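Long-range contacts in putative TetR-family transcriptional regulator (Bordetella parapertussis 12822, PDB 3CCY), which probably binds cis-regulatory DNA through an N-terminal helix-turn-helix domain and acts as a transcriptional repressor of the TetR family: residues S57-L62 / A118-Q123; T67-S72 / D107-M112; E86-F91 / L192-Y197; I94-L99 / L185-V190; E133-V138 / L162-I167. One frame throughout, in Å; residues are numbered along the deposited sequence.

Interaction 1: S57-L62 / A118-Q123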
# COMPACT_ATOMS: atom_id res chain seq x y z
N SER A 57 12.54 -13.06 21.99
CA SER A 57 12.92 -13.16 20.60
C SER A 57 12.73 -11.82 19.89
O SER A 57 12.08 -10.92 20.41
CB SER A 57 12.09 -14.27 19.92
OG SER A 57 12.25 -14.27 18.50
N LYS A 58 13.32 -11.72 18.70
CA LYS A 58 13.07 -10.64 17.77
C LYS A 58 11.58 -10.66 17.38
O LYS A 58 10.95 -9.61 17.24
CB LYS A 58 13.97 -10.84 16.55
CG LYS A 58 14.07 -9.70 15.57
CD LYS A 58 14.93 -10.13 14.38
CE LYS A 58 14.55 -9.37 13.12
NZ LYS A 58 15.24 -9.86 11.87
N GLU A 59 11.02 -11.87 17.23
CA GLU A 59 9.60 -12.05 16.91
C GLU A 59 8.70 -11.57 18.04
O GLU A 59 7.62 -11.04 17.78
CB GLU A 59 9.27 -13.52 16.60
CG GLU A 59 10.05 -14.10 15.43
CD GLU A 59 9.67 -15.54 15.13
OE1 GLU A 59 9.81 -16.41 16.04
OE2 GLU A 59 9.26 -15.82 13.98
N ALA A 60 9.15 -11.75 19.28
CA ALA A 60 8.43 -11.29 20.47
C ALA A 60 8.32 -9.76 20.50
O ALA A 60 7.26 -9.21 20.81
CB ALA A 60 9.10 -11.81 21.74
N VAL A 61 9.42 -9.08 20.16
CA VAL A 61 9.42 -7.62 20.01
C VAL A 61 8.40 -7.20 18.96
O VAL A 61 7.58 -6.33 19.22
CB VAL A 61 10.83 -7.07 19.66
CG1 VAL A 61 10.79 -5.56 19.52
CG2 VAL A 61 11.84 -7.48 20.72
N LEU A 62 8.43 -7.85 17.80
CA LEU A 62 7.47 -7.57 16.74
C LEU A 62 6.03 -7.89 17.14
O LEU A 62 5.13 -7.07 16.92
CB LEU A 62 7.85 -8.29 15.43
CG LEU A 62 6.93 -8.12 14.21
CD1 LEU A 62 6.83 -6.67 13.74
CD2 LEU A 62 7.34 -8.98 13.05
N ALA A 118 6.45 -11.53 8.84
CA ALA A 118 7.67 -11.91 9.55
C ALA A 118 7.38 -12.82 10.75
O ALA A 118 8.28 -13.46 11.28
CB ALA A 118 8.43 -10.68 9.98
N LEU A 119 6.11 -12.88 11.15
CA LEU A 119 5.67 -13.71 12.28
C LEU A 119 5.41 -15.17 11.86
O LEU A 119 5.31 -15.45 10.66
CB LEU A 119 4.43 -13.08 12.92
CG LEU A 119 4.69 -11.79 13.70
CD1 LEU A 119 3.41 -11.23 14.26
CD2 LEU A 119 5.73 -12.02 14.81
N PRO A 120 5.33 -16.10 12.85
CA PRO A 120 4.87 -17.49 12.63
C PRO A 120 3.46 -17.62 12.02
O PRO A 120 3.11 -16.86 11.12
CB PRO A 120 4.90 -18.09 14.05
CG PRO A 120 5.87 -17.27 14.80
CD PRO A 120 5.75 -15.88 14.25
N GLU A 121 2.67 -18.59 12.49
CA GLU A 121 1.35 -18.82 11.91
C GLU A 121 0.19 -18.53 12.85
O GLU A 121 -0.78 -17.88 12.45
CB GLU A 121 1.22 -20.23 11.31
CG GLU A 121 1.85 -20.36 9.92
CD GLU A 121 1.54 -19.17 9.02
OE1 GLU A 121 2.48 -18.39 8.73
OE2 GLU A 121 0.37 -19.01 8.60
N ASP A 122 0.30 -19.01 14.08
CA ASP A 122 -0.76 -18.81 15.08
C ASP A 122 -0.96 -17.33 15.46
O ASP A 122 -2.10 -16.85 15.56
CB ASP A 122 -0.51 -19.68 16.33
CG ASP A 122 0.95 -19.67 16.79
OD1 ASP A 122 1.79 -20.37 16.16
OD2 ASP A 122 1.26 -18.99 17.79
N GLN A 123 0.15 -16.61 15.66
CA GLN A 123 0.08 -15.21 16.08
C GLN A 123 -0.19 -14.29 14.91
O GLN A 123 -0.81 -13.23 15.06
CB GLN A 123 1.33 -14.79 16.89
CG GLN A 123 2.67 -15.08 16.22
CD GLN A 123 3.77 -15.38 17.23
OE1 GLN A 123 4.61 -14.53 17.52
NE2 GLN A 123 3.77 -16.60 17.76
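L62 and L119 meet because their first torsions turn the two side chains toward each other: L62 carries CG anti to the backbone N (chi1 179°), whereas L119 carries CG anti to its carbonyl carbon (chi1 -71°). The two leucines then approach obliquely, with L62 CD2 lying 3.9 Å from L119 CD2. The same CD2 methyl of L62 also packs on A118 CB, at 3.7 Å, so one branch of L62 serves both residues. L119 CD2 has a further neighbour in the backbone, sitting 3.7 Å from E59 O, one turn before L62. In TetR-family proteins the first helix after the helix-turn-helix leads from the DNA-binding domain into the ligand-binding domain, and helix 58-81 takes that place here; its first turn is met by the connection entering helix 122-145. S57 is the N-cap of helix 58-81, and its OG accepts from E59 N at 3.0 Å. E59, extended beyond CG, comes at P120 from the opposite direction and brings OE2 to 3.5 Å from P120 CD, at the proline ring carbon next to its nitrogen. This is a van der Waals approach of a partly exposed carboxylate. On the flanks, L62 also packs against V111 and C115 of helix 87-115, and Q123 OE1 accepts a hydrogen bond from R63 NH2, one residue beyond L62.

Interaction 2: T67-S72 / D107-M112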
# COMPACT_ATOMS: atom_id res chain seq x y z
N THR A 67 0.62 -6.13 18.40
CA THR A 67 -0.55 -6.45 19.21
C THR A 67 -1.09 -5.20 19.93
O THR A 67 -2.29 -4.92 19.89
CB THR A 67 -0.24 -7.57 20.22
OG1 THR A 67 0.09 -8.77 19.50
CG2 THR A 67 -1.42 -7.86 21.12
N THR A 68 -0.20 -4.46 20.57
CA THR A 68 -0.64 -3.30 21.31
C THR A 68 -1.16 -2.25 20.34
O THR A 68 -2.12 -1.55 20.64
CB THR A 68 0.44 -2.73 22.26
OG1 THR A 68 1.42 -1.99 21.52
CG2 THR A 68 1.11 -3.85 23.07
N HIS A 69 -0.57 -2.16 19.15
CA HIS A 69 -1.00 -1.19 18.19
C HIS A 69 -2.40 -1.45 17.59
O HIS A 69 -3.21 -0.51 17.46
CB HIS A 69 0.01 -1.09 17.05
CG HIS A 69 -0.34 -0.05 16.05
ND1 HIS A 69 -0.12 1.29 16.27
CD2 HIS A 69 -0.90 -0.14 14.82
CE1 HIS A 69 -0.53 1.98 15.22
NE2 HIS A 69 -1.02 1.14 14.34
N VAL A 70 -2.67 -2.69 17.18
CA VAL A 70 -4.00 -3.03 16.65
C VAL A 70 -5.03 -3.02 17.79
O VAL A 70 -6.16 -2.57 17.57
CB VAL A 70 -4.04 -4.34 15.80
CG1 VAL A 70 -3.91 -5.58 16.64
CG2 VAL A 70 -5.33 -4.41 14.92
N ASP A 71 -4.64 -3.44 19.00
CA ASP A 71 -5.55 -3.38 20.14
C ASP A 71 -5.97 -1.94 20.41
O ASP A 71 -7.13 -1.66 20.64
CB ASP A 71 -4.94 -4.03 21.41
CG ASP A 71 -5.00 -5.55 21.38
OD1 ASP A 71 -5.66 -6.12 20.49
OD2 ASP A 71 -4.38 -6.19 22.25
N SER A 72 -5.02 -1.02 20.35
CA SER A 72 -5.31 0.41 20.55
C SER A 72 -6.27 0.97 19.49
O SER A 72 -7.23 1.69 19.80
CB SER A 72 -4.02 1.21 20.55
OG SER A 72 -4.13 2.33 21.40
N ASP A 107 5.73 4.98 12.73
CA ASP A 107 6.56 3.78 12.74
C ASP A 107 5.78 2.49 13.01
O ASP A 107 5.91 1.53 12.26
CB ASP A 107 7.67 3.91 13.78
CG ASP A 107 8.74 4.89 13.37
OD1 ASP A 107 8.83 5.21 12.16
OD2 ASP A 107 9.48 5.35 14.27
N ARG A 108 5.04 2.45 14.12
CA ARG A 108 4.26 1.26 14.49
C ARG A 108 3.15 1.01 13.45
O ARG A 108 2.85 -0.13 13.13
CB ARG A 108 3.67 1.39 15.91
CG ARG A 108 4.68 1.12 17.09
CD ARG A 108 3.95 1.32 18.42
NE ARG A 108 4.79 1.33 19.64
CZ ARG A 108 5.65 2.29 19.98
NH1 ARG A 108 6.34 2.20 21.11
NH2 ARG A 108 5.87 3.33 19.20
N HIS A 109 2.60 2.08 12.88
CA HIS A 109 1.61 2.00 11.79
C HIS A 109 2.21 1.33 10.54
O HIS A 109 1.71 0.31 10.05
CB HIS A 109 1.15 3.43 11.46
CG HIS A 109 -0.17 3.52 10.76
ND1 HIS A 109 -0.29 3.55 9.38
CD2 HIS A 109 -1.44 3.65 11.25
CE1 HIS A 109 -1.57 3.67 9.05
NE2 HIS A 109 -2.28 3.75 10.17
N VAL A 110 3.31 1.88 10.04
CA VAL A 110 4.02 1.28 8.91
C VAL A 110 4.31 -0.21 9.19
O VAL A 110 4.03 -1.06 8.33
CB VAL A 110 5.35 2.04 8.57
CG1 VAL A 110 6.14 1.30 7.48
CG2 VAL A 110 5.06 3.47 8.16
N VAL A 111 4.81 -0.53 10.39
CA VAL A 111 5.13 -1.92 10.76
C VAL A 111 3.88 -2.85 10.70
O VAL A 111 3.99 -4.00 10.24
CB VAL A 111 5.93 -2.02 12.11
CG1 VAL A 111 6.11 -3.45 12.55
CG2 VAL A 111 7.32 -1.39 11.98
N MSE A 112 2.72 -2.35 11.15
CA MSE A 112 1.47 -3.09 11.00
C MSE A 112 1.21 -3.38 9.52
O MSE A 112 1.14 -4.55 9.12
CB MSE A 112 0.29 -2.33 11.63
CG MSE A 112 -1.01 -3.16 11.79
SE MSE A 112 -0.88 -4.75 12.95
CE MSE A 112 -0.41 -6.09 11.60
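H69 and M112 bury the most surface here, with R108 next, and the imidazole of H69 lies against the other helix. Over one face of that ring lies backbone: R108 C is 4.2 Å above the plane, over its centre, and H109 N is nearer the rim. With CG anti to the backbone N (chi1 -177°), H69 projects from helix 67-72 toward helix 107-112, whose short axis crosses at -98°. R108 supplies its CB, 3.8 Å from H69 ND1, while its extended chain leads the guanidinium away. M112, a selenomethionine, places CB 4.0 Å from H69 CD2. H109 meets H69 rim to rim, the planes at 89°. The crossing joins helix 58-81 to helix 87-115 near the middle of the chain. H69 NE2, 3.8 Å from H109 CA, is buried without a partner in the model, which probably costs some stability and is consistent with a contact held by van der Waals packing.

Interaction 3: E86-F91 / L192-Y197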
# COMPACT_ATOMS: atom_id res chain seq x y z
N GLU A 86 -25.00 10.02 14.27
CA GLU A 86 -25.14 10.10 12.83
C GLU A 86 -24.12 9.24 12.08
O GLU A 86 -22.92 9.35 12.33
CB GLU A 86 -25.00 11.56 12.37
CG GLU A 86 -26.01 12.54 12.97
CD GLU A 86 -26.13 13.82 12.15
OE1 GLU A 86 -25.66 14.89 12.62
OE2 GLU A 86 -26.69 13.76 11.02
N PRO A 87 -24.59 8.38 11.15
CA PRO A 87 -23.64 7.61 10.34
C PRO A 87 -22.59 8.43 9.57
O PRO A 87 -21.44 7.98 9.50
CB PRO A 87 -24.55 6.81 9.38
CG PRO A 87 -25.83 6.66 10.14
CD PRO A 87 -25.99 8.00 10.86
N LYS A 88 -22.93 9.59 9.01
CA LYS A 88 -21.92 10.30 8.20
C LYS A 88 -20.81 10.85 9.08
O LYS A 88 -19.62 10.79 8.70
CB LYS A 88 -22.50 11.38 7.27
CG LYS A 88 -21.53 11.74 6.09
CD LYS A 88 -22.19 12.46 4.87
CE LYS A 88 -21.11 13.14 3.98
NZ LYS A 88 -21.49 13.38 2.51
N THR A 89 -21.19 11.31 10.27
CA THR A 89 -20.21 11.80 11.25
C THR A 89 -19.28 10.69 11.74
O THR A 89 -18.07 10.90 11.77
CB THR A 89 -20.94 12.49 12.43
OG1 THR A 89 -21.57 13.68 11.92
CG2 THR A 89 -19.97 12.88 13.56
N ARG A 90 -19.86 9.53 12.14
CA ARG A 90 -19.08 8.39 12.64
C ARG A 90 -18.05 7.97 11.63
O ARG A 90 -16.92 7.68 12.00
CB ARG A 90 -19.98 7.19 13.00
CG ARG A 90 -20.73 7.35 14.37
CD ARG A 90 -21.26 6.00 14.95
NE ARG A 90 -22.04 5.28 13.96
CZ ARG A 90 -23.36 5.37 13.80
NH1 ARG A 90 -24.09 6.13 14.60
NH2 ARG A 90 -23.94 4.68 12.83
N PHE A 91 -18.43 7.93 10.34
CA PHE A 91 -17.52 7.52 9.29
C PHE A 91 -16.34 8.50 9.20
O PHE A 91 -15.18 8.06 9.19
CB PHE A 91 -18.20 7.36 7.91
CG PHE A 91 -17.24 6.95 6.80
CD1 PHE A 91 -16.62 5.69 6.81
CD2 PHE A 91 -16.95 7.81 5.75
CE1 PHE A 91 -15.72 5.33 5.79
CE2 PHE A 91 -16.06 7.48 4.74
CZ PHE A 91 -15.43 6.22 4.76
N LEU A 192 -14.03 12.99 -1.23
CA LEU A 192 -13.73 12.32 -2.49
C LEU A 192 -14.45 10.96 -2.56
O LEU A 192 -15.16 10.68 -3.56
CB LEU A 192 -12.22 12.11 -2.66
CG LEU A 192 -11.31 13.32 -2.95
CD1 LEU A 192 -9.85 12.97 -2.58
CD2 LEU A 192 -11.37 13.69 -4.44
N PHE A 193 -14.24 10.13 -1.54
CA PHE A 193 -14.80 8.76 -1.52
C PHE A 193 -16.33 8.77 -1.54
O PHE A 193 -16.93 8.07 -2.32
CB PHE A 193 -14.30 7.91 -0.32
CG PHE A 193 -14.75 6.45 -0.41
CD1 PHE A 193 -14.15 5.59 -1.32
CD2 PHE A 193 -15.80 5.98 0.36
CE1 PHE A 193 -14.57 4.26 -1.45
CE2 PHE A 193 -16.22 4.65 0.23
CZ PHE A 193 -15.60 3.81 -0.68
N LEU A 194 -16.96 9.59 -0.70
CA LEU A 194 -18.43 9.63 -0.60
C LEU A 194 -19.12 10.39 -1.74
O LEU A 194 -20.15 9.95 -2.25
CB LEU A 194 -18.88 10.24 0.74
CG LEU A 194 -18.52 9.41 1.98
CD1 LEU A 194 -19.25 9.99 3.19
CD2 LEU A 194 -18.83 7.90 1.85
N ASP A 195 -18.57 11.53 -2.12
CA ASP A 195 -19.27 12.41 -3.06
C ASP A 195 -18.59 12.55 -4.43
O ASP A 195 -19.22 13.02 -5.41
CB ASP A 195 -19.54 13.77 -2.39
CG ASP A 195 -20.56 13.65 -1.25
OD1 ASP A 195 -21.75 13.33 -1.53
OD2 ASP A 195 -20.21 13.81 -0.07
N GLY A 196 -17.34 12.09 -4.54
CA GLY A 196 -16.72 12.00 -5.86
C GLY A 196 -15.88 13.18 -6.26
O GLY A 196 -16.22 14.32 -5.99
N TYR A 197 -14.75 12.88 -6.92
CA TYR A 197 -13.86 13.89 -7.50
C TYR A 197 -14.59 14.94 -8.35
O TYR A 197 -14.26 16.15 -8.30
CB TYR A 197 -12.82 13.19 -8.37
CG TYR A 197 -11.77 14.10 -8.87
CD1 TYR A 197 -11.69 14.45 -10.22
CD2 TYR A 197 -10.84 14.64 -8.00
CE1 TYR A 197 -10.69 15.33 -10.67
CE2 TYR A 197 -9.86 15.52 -8.44
CZ TYR A 197 -9.77 15.83 -9.76
OH TYR A 197 -8.78 16.75 -10.18
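K88 and L194 reach toward each other tip to tip, and the lysine passes beyond the leucine to a charged partner. With CG anti to the backbone N (chi1 -159°) and an extended chain, K88 brings CE to 3.7 Å from L194 CD1 and its ammonium onto D195. The K88 NZ to D195 OD2 distance is 2.9 Å, a hydrogen-bonded salt bridge using the syn lone pair of the carboxylate; the two side chains meet at a slant. K88 is exposed, so the ion pair lies at the outer margin of the contact, while its CG, CD and CE methylenes lie beside L194 CD1. F91, one turn after K88, slides past L194 in the opposite direction. Its CE2 is 4.0 Å from L194 CD2, and CD2 of the same ring is 4.1 Å from L194 CD1, so the two leucine methyls lie near neighbouring atoms of the phenyl ring. F193 adds a looser touch, F91 CZ to F193 CD2 at 4.4 Å. Helix 182-195 ends just here, and G196, with positive phi, turns the chain away. The contact thus fastens the start of helix 87-115 to the end of helix 182-195. L142 of helix 122-145 packs on F91 and F193, and L145 on L194; F163 of helix 153-168 meets both F91 and F193, and F193 also stands against Y197 of the second subunit.

Interaction 4: I94-L99 / L185-V190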
# COMPACT_ATOMS: atom_id res chain seq x y z
N ILE A 94 -14.01 8.09 12.14
CA ILE A 94 -13.15 6.94 11.97
C ILE A 94 -11.96 7.25 11.06
O ILE A 94 -10.83 6.89 11.36
CB ILE A 94 -13.93 5.71 11.37
CG1 ILE A 94 -14.91 5.14 12.39
CG2 ILE A 94 -12.93 4.65 10.78
CD1 ILE A 94 -15.93 4.16 11.75
N VAL A 95 -12.20 7.92 9.94
CA VAL A 95 -11.07 8.20 9.04
C VAL A 95 -10.05 9.17 9.73
O VAL A 95 -8.86 9.02 9.60
CB VAL A 95 -11.56 8.79 7.69
CG1 VAL A 95 -10.34 9.10 6.74
CG2 VAL A 95 -12.55 7.81 7.03
N LYS A 96 -10.57 10.17 10.44
CA LYS A 96 -9.74 11.15 11.15
C LYS A 96 -8.92 10.42 12.21
O LYS A 96 -7.75 10.73 12.41
CB LYS A 96 -10.61 12.17 11.85
CG LYS A 96 -11.15 13.27 10.96
CD LYS A 96 -11.89 14.36 11.78
CE LYS A 96 -12.31 15.44 10.75
NZ LYS A 96 -12.89 16.60 11.37
N LEU A 97 -9.53 9.43 12.86
CA LEU A 97 -8.79 8.61 13.85
C LEU A 97 -7.60 7.87 13.22
O LEU A 97 -6.48 7.90 13.77
CB LEU A 97 -9.72 7.61 14.55
CG LEU A 97 -9.09 6.48 15.36
CD1 LEU A 97 -8.48 7.11 16.62
CD2 LEU A 97 -10.14 5.41 15.73
N PHE A 98 -7.84 7.22 12.09
CA PHE A 98 -6.76 6.44 11.45
C PHE A 98 -5.60 7.34 11.06
O PHE A 98 -4.43 6.99 11.27
CB PHE A 98 -7.27 5.57 10.27
CG PHE A 98 -8.25 4.47 10.69
CD1 PHE A 98 -8.51 4.23 12.02
CD2 PHE A 98 -8.87 3.67 9.76
CE1 PHE A 98 -9.40 3.22 12.41
CE2 PHE A 98 -9.76 2.65 10.15
CZ PHE A 98 -10.01 2.43 11.45
N LEU A 99 -5.91 8.52 10.54
CA LEU A 99 -4.86 9.44 10.13
C LEU A 99 -4.19 10.12 11.30
O LEU A 99 -3.02 10.48 11.23
CB LEU A 99 -5.38 10.45 9.08
CG LEU A 99 -5.71 9.79 7.74
CD1 LEU A 99 -6.17 10.84 6.76
CD2 LEU A 99 -4.52 9.01 7.13
N LEU A 185 -6.57 16.04 5.51
CA LEU A 185 -6.44 14.90 4.59
C LEU A 185 -7.67 13.97 4.75
O LEU A 185 -8.22 13.45 3.75
CB LEU A 185 -5.11 14.15 4.82
CG LEU A 185 -4.94 12.87 4.00
CD1 LEU A 185 -4.93 13.21 2.51
CD2 LEU A 185 -3.62 12.13 4.38
N ALA A 186 -8.11 13.78 5.99
CA ALA A 186 -9.24 12.91 6.31
C ALA A 186 -10.51 13.46 5.69
O ALA A 186 -11.24 12.69 5.04
CB ALA A 186 -9.43 12.77 7.88
N GLU A 187 -10.77 14.76 5.88
CA GLU A 187 -11.94 15.44 5.28
C GLU A 187 -11.99 15.33 3.77
O GLU A 187 -13.05 15.05 3.19
CB GLU A 187 -12.04 16.89 5.72
CG GLU A 187 -12.29 16.93 7.24
CD GLU A 187 -12.36 18.31 7.86
OE1 GLU A 187 -11.75 19.25 7.31
OE2 GLU A 187 -13.02 18.43 8.95
N ARG A 188 -10.83 15.56 3.15
CA ARG A 188 -10.65 15.39 1.72
C ARG A 188 -10.92 13.95 1.25
O ARG A 188 -11.64 13.75 0.28
CB ARG A 188 -9.20 15.70 1.33
CG ARG A 188 -8.98 15.77 -0.23
CD ARG A 188 -9.64 17.00 -0.76
NE ARG A 188 -9.26 17.34 -2.13
CZ ARG A 188 -9.60 18.49 -2.71
NH1 ARG A 188 -10.29 19.38 -2.00
NH2 ARG A 188 -9.28 18.74 -3.95
N THR A 189 -10.27 12.98 1.89
CA THR A 189 -10.49 11.54 1.63
C THR A 189 -11.99 11.14 1.67
O THR A 189 -12.52 10.49 0.76
CB THR A 189 -9.70 10.70 2.64
OG1 THR A 189 -8.31 11.04 2.51
CG2 THR A 189 -9.91 9.19 2.42
N VAL A 190 -12.67 11.58 2.70
CA VAL A 190 -14.11 11.34 2.81
C VAL A 190 -14.96 12.06 1.77
O VAL A 190 -15.87 11.44 1.19
CB VAL A 190 -14.60 11.68 4.24
CG1 VAL A 190 -16.13 11.58 4.34
CG2 VAL A 190 -13.95 10.73 5.24
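L185, whose side chain packs on L99 CD1, has its carbonyl oxygen gripped twice by T189: T189 OG1 donates to L185 O at 2.7 Å and T189 N donates to L185 O at 2.8 Å, from opposite faces of the carbonyl plane. The hydroxyl is thereby satisfied within its own helix, and T189 offers its methyl CG2 to V95. A186 is the centre of the packing. Its small CB, 3.6 Å from K96 CG, lets the backbones come close, with 5.2 Å between K96 CA and A186 CA. V95 straddles this point: CG1 lies against A186 CB, and CG2 is 3.7 Å from V190 CG2. L99 drives CD1 to 3.6 Å from L185 CG, the two leucines crossing at about a right angle. At the outer side K96, extended beyond CG, sets NZ 3.0 Å from E187 OE2 in a salt bridge that comes in 36° out of the carboxylate plane. The short segments 94-99 and 185-190 cross at 136°, within the C-terminal domain, which in TetR-family proteins usually binds ligands. F163 and M166 of helix 153-168 cover V95 and T189, while R188 forms a salt bridge with D159 of the second subunit, whose L162 packs on T189.

Interaction 5: E133-V138 / L162-I167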
# COMPACT_ATOMS: atom_id res chain seq x y z
N GLU A 133 -11.45 -7.42 12.12
CA GLU A 133 -12.35 -6.66 12.98
C GLU A 133 -12.41 -5.18 12.60
O GLU A 133 -13.48 -4.59 12.54
CB GLU A 133 -11.93 -6.78 14.45
CG GLU A 133 -12.05 -8.17 15.00
CD GLU A 133 -11.74 -8.25 16.49
OE1 GLU A 133 -12.35 -7.49 17.27
OE2 GLU A 133 -10.88 -9.05 16.89
N LEU A 134 -11.23 -4.60 12.38
CA LEU A 134 -11.06 -3.22 12.05
C LEU A 134 -11.67 -2.89 10.70
O LEU A 134 -12.41 -1.92 10.58
CB LEU A 134 -9.57 -2.92 11.98
CG LEU A 134 -9.18 -1.47 11.76
CD1 LEU A 134 -9.44 -0.67 13.02
CD2 LEU A 134 -7.69 -1.45 11.35
N ILE A 135 -11.34 -3.71 9.71
CA ILE A 135 -11.98 -3.64 8.41
C ILE A 135 -13.53 -3.71 8.52
O ILE A 135 -14.24 -2.93 7.87
CB ILE A 135 -11.42 -4.75 7.51
CG1 ILE A 135 -9.93 -4.49 7.26
CG2 ILE A 135 -12.22 -4.89 6.17
CD1 ILE A 135 -9.24 -5.51 6.46
N ALA A 136 -14.01 -4.63 9.35
CA ALA A 136 -15.46 -4.84 9.55
C ALA A 136 -16.11 -3.55 10.07
O ALA A 136 -17.18 -3.15 9.60
CB ALA A 136 -15.73 -6.01 10.51
N TYR A 137 -15.45 -2.87 11.00
CA TYR A 137 -15.98 -1.62 11.51
C TYR A 137 -16.20 -0.61 10.36
O TYR A 137 -17.22 0.07 10.33
CB TYR A 137 -15.05 -0.99 12.56
CG TYR A 137 -15.08 -1.66 13.92
CD1 TYR A 137 -16.24 -2.22 14.41
CD2 TYR A 137 -13.93 -1.69 14.74
CE1 TYR A 137 -16.30 -2.82 15.66
CE2 TYR A 137 -13.97 -2.30 16.04
CZ TYR A 137 -15.16 -2.86 16.46
OH TYR A 137 -15.27 -3.49 17.69
N VAL A 138 -15.24 -0.52 9.45
CA VAL A 138 -15.32 0.46 8.37
C VAL A 138 -16.40 0.02 7.35
O VAL A 138 -17.19 0.85 6.88
CB VAL A 138 -13.96 0.59 7.65
CG1 VAL A 138 -14.11 1.45 6.34
CG2 VAL A 138 -12.93 1.24 8.64
N LEU A 162 -11.12 -0.76 -1.33
CA LEU A 162 -10.67 0.37 -2.16
C LEU A 162 -10.48 1.60 -1.29
O LEU A 162 -9.48 2.30 -1.40
CB LEU A 162 -11.64 0.65 -3.29
CG LEU A 162 -11.61 -0.41 -4.40
CD1 LEU A 162 -12.82 -0.29 -5.34
CD2 LEU A 162 -10.24 -0.40 -5.23
N PHE A 163 -11.44 1.81 -0.39
CA PHE A 163 -11.28 2.81 0.62
C PHE A 163 -9.99 2.64 1.46
O PHE A 163 -9.26 3.61 1.62
CB PHE A 163 -12.48 2.89 1.55
CG PHE A 163 -12.20 3.75 2.73
CD1 PHE A 163 -12.22 5.14 2.60
CD2 PHE A 163 -11.77 3.18 3.93
CE1 PHE A 163 -11.88 5.95 3.67
CE2 PHE A 163 -11.41 4.01 4.99
CZ PHE A 163 -11.48 5.38 4.84
N PHE A 164 -9.79 1.46 2.08
CA PHE A 164 -8.54 1.19 2.83
C PHE A 164 -7.24 1.52 2.10
O PHE A 164 -6.30 2.05 2.67
CB PHE A 164 -8.50 -0.22 3.41
CG PHE A 164 -9.14 -0.30 4.77
CD1 PHE A 164 -8.58 0.36 5.86
CD2 PHE A 164 -10.35 -0.97 4.94
CE1 PHE A 164 -9.18 0.33 7.13
CE2 PHE A 164 -10.97 -0.99 6.22
CZ PHE A 164 -10.38 -0.35 7.29
N GLY A 165 -7.19 1.15 0.84
CA GLY A 165 -6.09 1.55 -0.06
C GLY A 165 -5.78 3.03 -0.04
O GLY A 165 -4.61 3.39 0.06
N MSE A 166 -6.80 3.89 -0.19
CA MSE A 166 -6.56 5.34 -0.11
C MSE A 166 -5.84 5.76 1.13
O MSE A 166 -4.91 6.56 1.06
CB MSE A 166 -7.87 6.15 -0.06
CG MSE A 166 -8.72 6.02 -1.24
SE MSE A 166 -10.19 7.36 -1.01
CE MSE A 166 -11.58 6.27 -1.38
N ILE A 167 -6.34 5.29 2.28
CA ILE A 167 -5.71 5.68 3.56
C ILE A 167 -4.47 4.90 3.95
O ILE A 167 -3.59 5.46 4.54
CB ILE A 167 -6.72 5.70 4.77
CG1 ILE A 167 -7.43 4.37 5.00
CG2 ILE A 167 -7.72 6.84 4.64
CD1 ILE A 167 -8.01 4.36 6.45
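F164 and V138 form the middle of a helix crossing in the all-helical C-terminal domain of the TetR fold, where segment 133-138 of helix 122-145 meets segment 162-167 of helix 153-168, their short axes at 108°. These axes stay 11.4 Å apart, a wide spacing bridged by the length of the phenylalanine side chains. Among the aromatic-aliphatic contacts, F164 carries most of the buried surface. It comes at V138 from the opposite direction, and its outer ring atoms CE2 and CZ both lie 3.7 Å from V138 CB. I135, one turn earlier, crosses the ring obliquely and brings CG1 to 3.8 Å from F164 CE2. F163 meets the other branch of the valine at about a right angle. V138 thus divides its methyls between two successive rings, CG2 going to F164 and CG1 to F163; the torsion behind this has CG1 anti to the backbone N (chi1 170°). Contacts to backbone atoms complete the set: F164 CE2 is 3.6 Å from I135 CA, and L134 O lies at the edge of the F164 ring, near its plane. Around the crossing, F98 of helix 87-115 packs on L134 and V138, and T189 of helix 182-195 packs on F163; at the dimer interface, M166 touches M166 of the second subunit. On the F163 side, the valine methyl V138 CG1 sits 3.8 Å from ring atom CD2.

From the N terminus, helix 58-81 opens interaction 1 and then interaction 2, which is nested in the loop that interaction 1 closes at the entrance to helix 122-145; the two touch through L62 and V111. Helix 87-115 next starts interactions 3 and 4. Both cross interactions 1 and 2, because their partners on helix 182-195 come near the end of the chain. Interaction 4 lies inside the loop of interaction 3, and interaction 5, joining helices 122-145 and 153-168, is nested within both. Interactions 3, 4 and 5 share a core around F163 beside the second subunit, whereas interaction 1, about 37 Å from interaction 3 between centres, lies toward the DNA-binding domain.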